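Local coordinates for protein actinorhodin polyketide putative beta-ketoacyl synthase 2 (Streptomyces coelicolor A3, PDB 1TQY) that serves as the chain length factor of actinorhodin biosynthesis, a ketosynthase-family subunit that pairs with a second protein chain and probably influences polyketide length, at residues V18-Y29 with T337-L348; H38-F46 with A53-D61. One frame throughout, in Å; residues are numbered along the deposited sequence.

Contact 1. Residues V18-Y29 with T337-L348. With NA (sodium ion), chain K.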
# COMPACT_ATOMS: atom_id res chain seq x y z
N VAL B 18 -12.95 17.39 -2.41
CA VAL B 18 -13.79 16.42 -1.74
C VAL B 18 -14.91 15.83 -2.58
O VAL B 18 -15.59 16.52 -3.33
CB VAL B 18 -14.40 16.98 -0.43
CG1 VAL B 18 -13.35 17.78 0.34
CG2 VAL B 18 -15.61 17.81 -0.72
N VAL B 19 -15.07 14.52 -2.46
CA VAL B 19 -16.12 13.78 -3.14
C VAL B 19 -16.81 12.97 -2.04
O VAL B 19 -16.32 11.92 -1.61
CB VAL B 19 -15.52 12.86 -4.25
CG1 VAL B 19 -14.94 13.73 -5.37
CG2 VAL B 19 -14.42 11.97 -3.69
N ALA B 20 -17.94 13.49 -1.57
CA ALA B 20 -18.68 12.84 -0.48
C ALA B 20 -20.15 12.57 -0.74
O ALA B 20 -20.79 13.27 -1.53
CB ALA B 20 -18.53 13.68 0.79
N PRO B 21 -20.71 11.56 -0.05
CA PRO B 21 -22.13 11.20 -0.22
C PRO B 21 -23.09 12.37 0.04
O PRO B 21 -24.21 12.35 -0.44
CB PRO B 21 -22.32 10.06 0.78
CG PRO B 21 -20.96 9.41 0.80
CD PRO B 21 -20.04 10.62 0.86
N ASN B 22 -22.65 13.37 0.79
CA ASN B 22 -23.52 14.52 1.06
C ASN B 22 -23.02 15.79 0.37
O ASN B 22 -23.43 16.90 0.73
CB ASN B 22 -23.68 14.74 2.57
CG ASN B 22 -22.36 15.00 3.27
OD1 ASN B 22 -21.29 14.65 2.76
ND2 ASN B 22 -22.43 15.58 4.47
N GLY B 23 -22.13 15.64 -0.61
CA GLY B 23 -21.63 16.81 -1.31
C GLY B 23 -20.47 16.60 -2.27
O GLY B 23 -19.36 16.24 -1.85
N LEU B 24 -20.72 16.82 -3.56
CA LEU B 24 -19.70 16.68 -4.59
C LEU B 24 -18.95 17.99 -4.66
O LEU B 24 -19.35 18.91 -5.38
CB LEU B 24 -20.32 16.39 -5.96
CG LEU B 24 -19.82 15.16 -6.73
CD1 LEU B 24 -20.32 15.26 -8.16
CD2 LEU B 24 -18.33 15.05 -6.69
N GLY B 25 -17.86 18.09 -3.91
CA GLY B 25 -17.09 19.32 -3.90
C GLY B 25 -17.12 19.89 -2.51
O GLY B 25 -18.09 19.71 -1.77
N LEU B 26 -16.05 20.58 -2.14
CA LEU B 26 -15.92 21.18 -0.82
C LEU B 26 -17.12 22.01 -0.36
O LEU B 26 -17.67 21.76 0.70
CB LEU B 26 -14.68 22.07 -0.78
CG LEU B 26 -13.77 22.10 0.46
CD1 LEU B 26 -13.07 23.45 0.45
CD2 LEU B 26 -14.56 21.92 1.75
N ALA B 27 -17.53 23.00 -1.16
CA ALA B 27 -18.64 23.86 -0.76
C ALA B 27 -19.90 23.09 -0.38
O ALA B 27 -20.42 23.26 0.73
CB ALA B 27 -18.95 24.87 -1.86
N PRO B 28 -20.40 22.24 -1.28
CA PRO B 28 -21.61 21.47 -0.98
C PRO B 28 -21.42 20.61 0.28
O PRO B 28 -22.31 20.50 1.12
CB PRO B 28 -21.81 20.61 -2.22
CG PRO B 28 -21.13 21.40 -3.30
CD PRO B 28 -19.90 21.91 -2.62
N TYR B 29 -20.25 20.00 0.39
CA TYR B 29 -19.95 19.16 1.53
C TYR B 29 -19.98 19.95 2.85
O TYR B 29 -20.72 19.60 3.77
CB TYR B 29 -18.58 18.51 1.35
CG TYR B 29 -18.10 17.80 2.59
CD1 TYR B 29 -18.68 16.61 3.00
CD2 TYR B 29 -17.07 18.33 3.35
CE1 TYR B 29 -18.25 15.96 4.15
CE2 TYR B 29 -16.64 17.69 4.51
CZ TYR B 29 -17.23 16.51 4.90
OH TYR B 29 -16.78 15.88 6.03
N THR B 337 -22.37 12.08 8.84
CA THR B 337 -23.10 12.58 7.68
C THR B 337 -22.70 11.89 6.38
O THR B 337 -23.38 12.04 5.37
CB THR B 337 -22.91 14.10 7.48
OG1 THR B 337 -21.52 14.39 7.28
CG2 THR B 337 -23.43 14.87 8.67
N THR B 338 -21.60 11.14 6.40
CA THR B 338 -21.11 10.47 5.18
C THR B 338 -20.99 8.96 5.25
O THR B 338 -21.08 8.28 4.22
CB THR B 338 -19.72 10.98 4.78
OG1 THR B 338 -18.77 10.60 5.79
CG2 THR B 338 -19.71 12.49 4.66
N GLY B 339 -20.77 8.42 6.44
CA GLY B 339 -20.57 7.00 6.57
C GLY B 339 -19.06 6.84 6.60
O GLY B 339 -18.34 7.84 6.46
N ARG B 340 -18.57 5.62 6.80
CA ARG B 340 -17.13 5.39 6.84
C ARG B 340 -16.63 5.16 5.41
O ARG B 340 -17.09 4.25 4.72
CB ARG B 340 -16.80 4.16 7.70
CG ARG B 340 -17.12 4.34 9.20
CD ARG B 340 -16.59 3.18 10.07
NE ARG B 340 -15.14 3.14 10.21
CZ ARG B 340 -14.43 3.91 11.03
NH1 ARG B 340 -15.04 4.81 11.80
NH2 ARG B 340 -13.11 3.78 11.10
N LEU B 341 -15.69 6.00 4.97
CA LEU B 341 -15.18 5.91 3.61
C LEU B 341 -13.84 5.19 3.51
O LEU B 341 -13.13 5.32 2.51
CB LEU B 341 -15.08 7.32 3.02
CG LEU B 341 -16.28 8.26 3.27
CD1 LEU B 341 -15.97 9.59 2.61
CD2 LEU B 341 -17.60 7.67 2.70
N TYR B 342 -13.49 4.44 4.55
CA TYR B 342 -12.27 3.66 4.54
C TYR B 342 -11.03 4.50 4.27
O TYR B 342 -10.67 5.35 5.09
CB TYR B 342 -12.40 2.53 3.50
CG TYR B 342 -13.57 1.60 3.79
CD1 TYR B 342 -13.54 0.73 4.88
CD2 TYR B 342 -14.73 1.63 3.00
CE1 TYR B 342 -14.64 -0.08 5.19
CE2 TYR B 342 -15.83 0.83 3.31
CZ TYR B 342 -15.78 -0.02 4.40
OH TYR B 342 -16.88 -0.80 4.73
N SER B 343 -10.37 4.30 3.12
CA SER B 343 -9.19 5.07 2.83
C SER B 343 -9.56 6.53 2.61
O SER B 343 -8.69 7.40 2.60
CB SER B 343 -8.43 4.50 1.62
OG SER B 343 -9.00 4.92 0.39
N GLY B 344 -10.85 6.80 2.44
CA GLY B 344 -11.29 8.18 2.24
C GLY B 344 -11.63 8.89 3.54
O GLY B 344 -11.61 10.12 3.61
N GLY B 345 -11.89 8.12 4.60
CA GLY B 345 -12.28 8.70 5.88
C GLY B 345 -11.31 9.62 6.58
O GLY B 345 -11.69 10.69 7.06
N GLY B 346 -10.05 9.21 6.68
CA GLY B 346 -9.05 10.03 7.34
C GLY B 346 -8.90 11.35 6.59
O GLY B 346 -9.00 12.44 7.17
N PRO B 347 -8.64 11.27 5.28
CA PRO B 347 -8.47 12.46 4.45
C PRO B 347 -9.64 13.44 4.57
O PRO B 347 -9.43 14.65 4.69
CB PRO B 347 -8.32 11.87 3.05
CG PRO B 347 -7.51 10.64 3.34
CD PRO B 347 -8.24 10.06 4.54
N LEU B 348 -10.86 12.92 4.55
CA LEU B 348 -12.05 13.77 4.64
C LEU B 348 -12.16 14.41 6.03
O LEU B 348 -12.59 15.57 6.17
CB LEU B 348 -13.32 12.98 4.31
CG LEU B 348 -14.55 13.86 4.07
CD1 LEU B 348 -14.23 14.89 3.00
CD2 LEU B 348 -15.74 13.00 3.64
NA NA K . -25.71 10.92 -1.35
O HOH W 1 -16.60 12.84 6.80
O HOH W 2 -27.46 12.27 -0.59
O HOH W 3 -27.67 8.67 -1.29
O HOH W 4 -25.35 11.89 -2.98
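In the interior of this thiolase-like fold, the beta turn from Ala20 to Gly23 and the helix after it meet the loop and helix start at 337-348, with Tyr29, Leu348 and Thr338 at the centre. Leu348 comes against the tyrosine from the opposite direction: its CD1 lies over one ring face, 4.2 Å from the Tyr29 centroid and 22° off the normal, a CH-pi contact. With CG of Tyr29 anti to the backbone N (chi1 171°), the ring is carried toward Leu348, its end coming nearer the other segment than its CB does. Leu348 CD2 reaches Ala20 CB at 4.0 Å, where a small residue leaves room for the leucine, while Val18 CB packs on Leu348 CD1. At the ring edge sits Thr338 CG2, 3.8 Å from Tyr29 CE1; the same methyl abuts Asn22 OD1, a buried acceptor with no partner in the model. Pro21, the rigid second residue of the turn, lays CG 3.6 Å from Thr338 O, and its own carbonyl O binds the sodium ion at 2.3 Å. Tyr29 OH is also hydrogen-bonded to Thr352. A water joins Tyr29 OH to Thr338 OG1, donating to the threonine, whose hydroxyl in turn donates to a lone pair of Gly339 O at 2.9 Å.

Contact 2. Residues H38-F46 with A53-D61. With NA (sodium ion), chain K.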
# COMPACT_ATOMS: atom_id res chain seq x y z
N HIS B 38 -27.07 14.56 6.04
CA HIS B 38 -26.27 13.39 5.72
C HIS B 38 -26.62 12.90 4.32
O HIS B 38 -27.68 13.23 3.80
CB HIS B 38 -26.53 12.28 6.72
CG HIS B 38 -27.93 11.74 6.68
ND1 HIS B 38 -28.44 11.08 5.59
CD2 HIS B 38 -28.91 11.75 7.61
CE1 HIS B 38 -29.68 10.69 5.85
NE2 HIS B 38 -29.99 11.08 7.07
N GLY B 39 -25.74 12.10 3.73
CA GLY B 39 -26.01 11.58 2.40
C GLY B 39 -26.26 10.09 2.47
O GLY B 39 -25.90 9.36 1.56
N LEU B 40 -26.89 9.65 3.56
CA LEU B 40 -27.18 8.24 3.77
C LEU B 40 -28.55 7.80 3.23
O LEU B 40 -29.47 8.59 3.13
CB LEU B 40 -27.07 7.91 5.27
CG LEU B 40 -25.68 7.70 5.89
CD1 LEU B 40 -24.75 8.79 5.41
CD2 LEU B 40 -25.76 7.68 7.42
N GLY B 41 -28.66 6.53 2.89
CA GLY B 41 -29.92 6.05 2.36
C GLY B 41 -29.80 4.66 1.80
O GLY B 41 -28.72 4.05 1.84
N PRO B 42 -30.91 4.10 1.30
CA PRO B 42 -30.88 2.76 0.73
C PRO B 42 -29.89 2.63 -0.43
O PRO B 42 -29.65 3.59 -1.17
CB PRO B 42 -32.33 2.56 0.30
CG PRO B 42 -33.09 3.35 1.34
CD PRO B 42 -32.28 4.62 1.38
N VAL B 43 -29.31 1.45 -0.55
CA VAL B 43 -28.37 1.18 -1.62
C VAL B 43 -29.23 0.94 -2.86
O VAL B 43 -30.21 0.19 -2.81
CB VAL B 43 -27.52 -0.08 -1.34
CG1 VAL B 43 -26.61 -0.38 -2.52
CG2 VAL B 43 -26.67 0.14 -0.08
N THR B 44 -28.87 1.59 -3.95
CA THR B 44 -29.62 1.49 -5.19
C THR B 44 -28.74 0.93 -6.31
O THR B 44 -29.21 0.70 -7.43
CB THR B 44 -30.17 2.87 -5.59
OG1 THR B 44 -29.09 3.78 -5.77
CG2 THR B 44 -31.07 3.41 -4.48
N ARG B 45 -27.47 0.69 -6.00
CA ARG B 45 -26.53 0.15 -6.96
C ARG B 45 -26.94 -1.25 -7.42
O ARG B 45 -26.50 -1.72 -8.46
CB ARG B 45 -25.12 0.11 -6.35
CG ARG B 45 -24.56 1.48 -6.01
CD ARG B 45 -24.41 2.33 -7.25
NE ARG B 45 -24.37 3.75 -6.94
CZ ARG B 45 -23.26 4.44 -6.68
NH1 ARG B 45 -22.08 3.83 -6.72
NH2 ARG B 45 -23.35 5.73 -6.40
N PHE B 46 -27.79 -1.89 -6.62
CA PHE B 46 -28.28 -3.24 -6.90
C PHE B 46 -29.41 -3.48 -5.90
O PHE B 46 -29.76 -2.58 -5.15
CB PHE B 46 -27.16 -4.26 -6.73
CG PHE B 46 -26.51 -4.21 -5.38
CD1 PHE B 46 -27.08 -4.88 -4.30
CD2 PHE B 46 -25.35 -3.47 -5.17
CE1 PHE B 46 -26.52 -4.80 -3.03
CE2 PHE B 46 -24.77 -3.38 -3.91
CZ PHE B 46 -25.36 -4.05 -2.83
N ALA B 53 -27.76 -5.84 5.58
CA ALA B 53 -27.48 -4.41 5.62
C ALA B 53 -28.02 -3.81 4.33
O ALA B 53 -27.89 -4.42 3.27
CB ALA B 53 -25.98 -4.18 5.73
N THR B 54 -28.61 -2.62 4.42
CA THR B 54 -29.19 -1.98 3.25
C THR B 54 -28.89 -0.50 3.10
O THR B 54 -29.25 0.11 2.09
CB THR B 54 -30.72 -2.11 3.27
OG1 THR B 54 -31.22 -1.42 4.43
CG2 THR B 54 -31.13 -3.56 3.34
N LEU B 55 -28.23 0.08 4.09
CA LEU B 55 -27.92 1.50 4.04
C LEU B 55 -26.46 1.79 3.73
O LEU B 55 -25.58 1.06 4.17
CB LEU B 55 -28.29 2.14 5.38
CG LEU B 55 -29.77 2.20 5.78
CD1 LEU B 55 -29.88 2.96 7.10
CD2 LEU B 55 -30.59 2.90 4.70
N ALA B 56 -26.23 2.86 2.97
CA ALA B 56 -24.88 3.26 2.60
C ALA B 56 -24.82 4.72 2.18
O ALA B 56 -25.84 5.33 1.85
CB ALA B 56 -24.36 2.38 1.47
N GLY B 57 -23.61 5.28 2.23
CA GLY B 57 -23.41 6.65 1.82
C GLY B 57 -23.05 6.68 0.34
O GLY B 57 -21.88 6.53 -0.02
N GLN B 58 -24.05 6.86 -0.52
CA GLN B 58 -23.81 6.90 -1.95
C GLN B 58 -23.67 8.31 -2.48
O GLN B 58 -24.27 9.24 -1.96
CB GLN B 58 -24.95 6.25 -2.72
CG GLN B 58 -25.05 4.76 -2.63
CD GLN B 58 -26.27 4.23 -3.37
OE1 GLN B 58 -26.52 3.03 -3.41
NE2 GLN B 58 -27.04 5.13 -3.97
N ILE B 59 -22.85 8.44 -3.52
CA ILE B 59 -22.67 9.72 -4.20
C ILE B 59 -23.55 9.52 -5.44
O ILE B 59 -23.24 8.68 -6.28
CB ILE B 59 -21.21 9.94 -4.62
CG1 ILE B 59 -20.33 10.11 -3.37
CG2 ILE B 59 -21.12 11.16 -5.53
CD1 ILE B 59 -18.86 10.32 -3.68
N ASP B 60 -24.66 10.25 -5.53
CA ASP B 60 -25.57 10.07 -6.67
C ASP B 60 -25.60 11.20 -7.68
O ASP B 60 -26.37 11.14 -8.63
CB ASP B 60 -27.01 9.83 -6.17
CG ASP B 60 -27.13 8.63 -5.27
OD1 ASP B 60 -26.61 7.55 -5.63
OD2 ASP B 60 -27.76 8.77 -4.21
N ASP B 61 -24.79 12.22 -7.49
CA ASP B 61 -24.79 13.33 -8.43
C ASP B 61 -23.48 13.43 -9.18
O ASP B 61 -23.09 14.50 -9.64
CB ASP B 61 -25.06 14.63 -7.69
CG ASP B 61 -24.14 14.81 -6.50
OD1 ASP B 61 -24.18 15.89 -5.87
OD2 ASP B 61 -23.36 13.87 -6.21
NA NA K . -25.71 10.92 -1.35
O HOH W 3 -27.67 8.67 -1.29
O HOH W 4 -25.35 11.89 -2.98
O HOH W 2 -27.46 12.27 -0.59
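A short two-stranded antiparallel ribbon, strand 40-42 beside strand 55-57, is built round the hydrogen-bonded pair Gly41 and Ala56; the strand axes, 137° apart in direction, depart well from strict antiparallel. Ala56 N gives the straighter bond, 3.0 Å to Gly41 O, and the return bond from Gly41 N to Ala56 O is more bent. Pro42, which has no N-H to offer, suits the non-hydrogen-bonded position opposite Leu55; its CD lies alongside Leu55 CD2. Just beyond the strands one more backbone bond, Val43 N to Thr54 O at 3.0 Å, holds the segments together. Glycine suits position 41, where the backbone is almost fully extended and a CB would be crowded by Pro42 CD; Leu55 CD2 lies 3.5 Å from Gly41 C. On Ala56 the small CB leaves room for Val43 CG2 at 3.6 Å, a pair that Trp204 of helix 201-208 also touches.

Farther along the chain, Gln58 uses both ends of its amide on one residue: OE1 accepts Thr44 N on a lone pair at 2.8 Å, and NE2 donates to Thr44 OG1 at 3.0 Å, the hydroxyl lying in the amide plane. The extended glutamine chain (chi2 177°) carries the amide across, and these two good bonds fix its rotation; NE2 has a further weak bond to Asp60 OD1. Over Gln58 CG lies a face of the Arg45 guanidinium; at its edge Asp60 OD1 makes a long salt bridge, while Glu237 is the stronger partner. A water 3.0 Å from the sodium ion, long for a ligand, donates to Asp60 OD2, placing the carboxylate in the second shell. The arrangement is a two-stranded antiparallel ribbon whose second strand leads toward a sodium site with Gln58 O (2.3 Å from the ion) and Pro21 O as protein ligands and waters as the others.

The two contacts lie about 13 Å apart between centres and share the sodium ion, to which contact 1 gives Pro21 O and contact 2 gives Gln58 O; three waters around the metal also belong to both. Along the chain, helix 26-34, which begins in the first segment of contact 1, is followed, after a short connection, by strand 40-42, so contact 2 is nested within the large loop that 18-29 and 337-348 close. A probable hydrogen bond of 2.9 Å from Gly39 N to Thr337 O ties them further, and Pro21 packs on Gly57. Contact 1 is buried near the middle of the chain, whereas contact 2 lies farther out; the ion is one of several links between the buried contact and the more outlying ribbon.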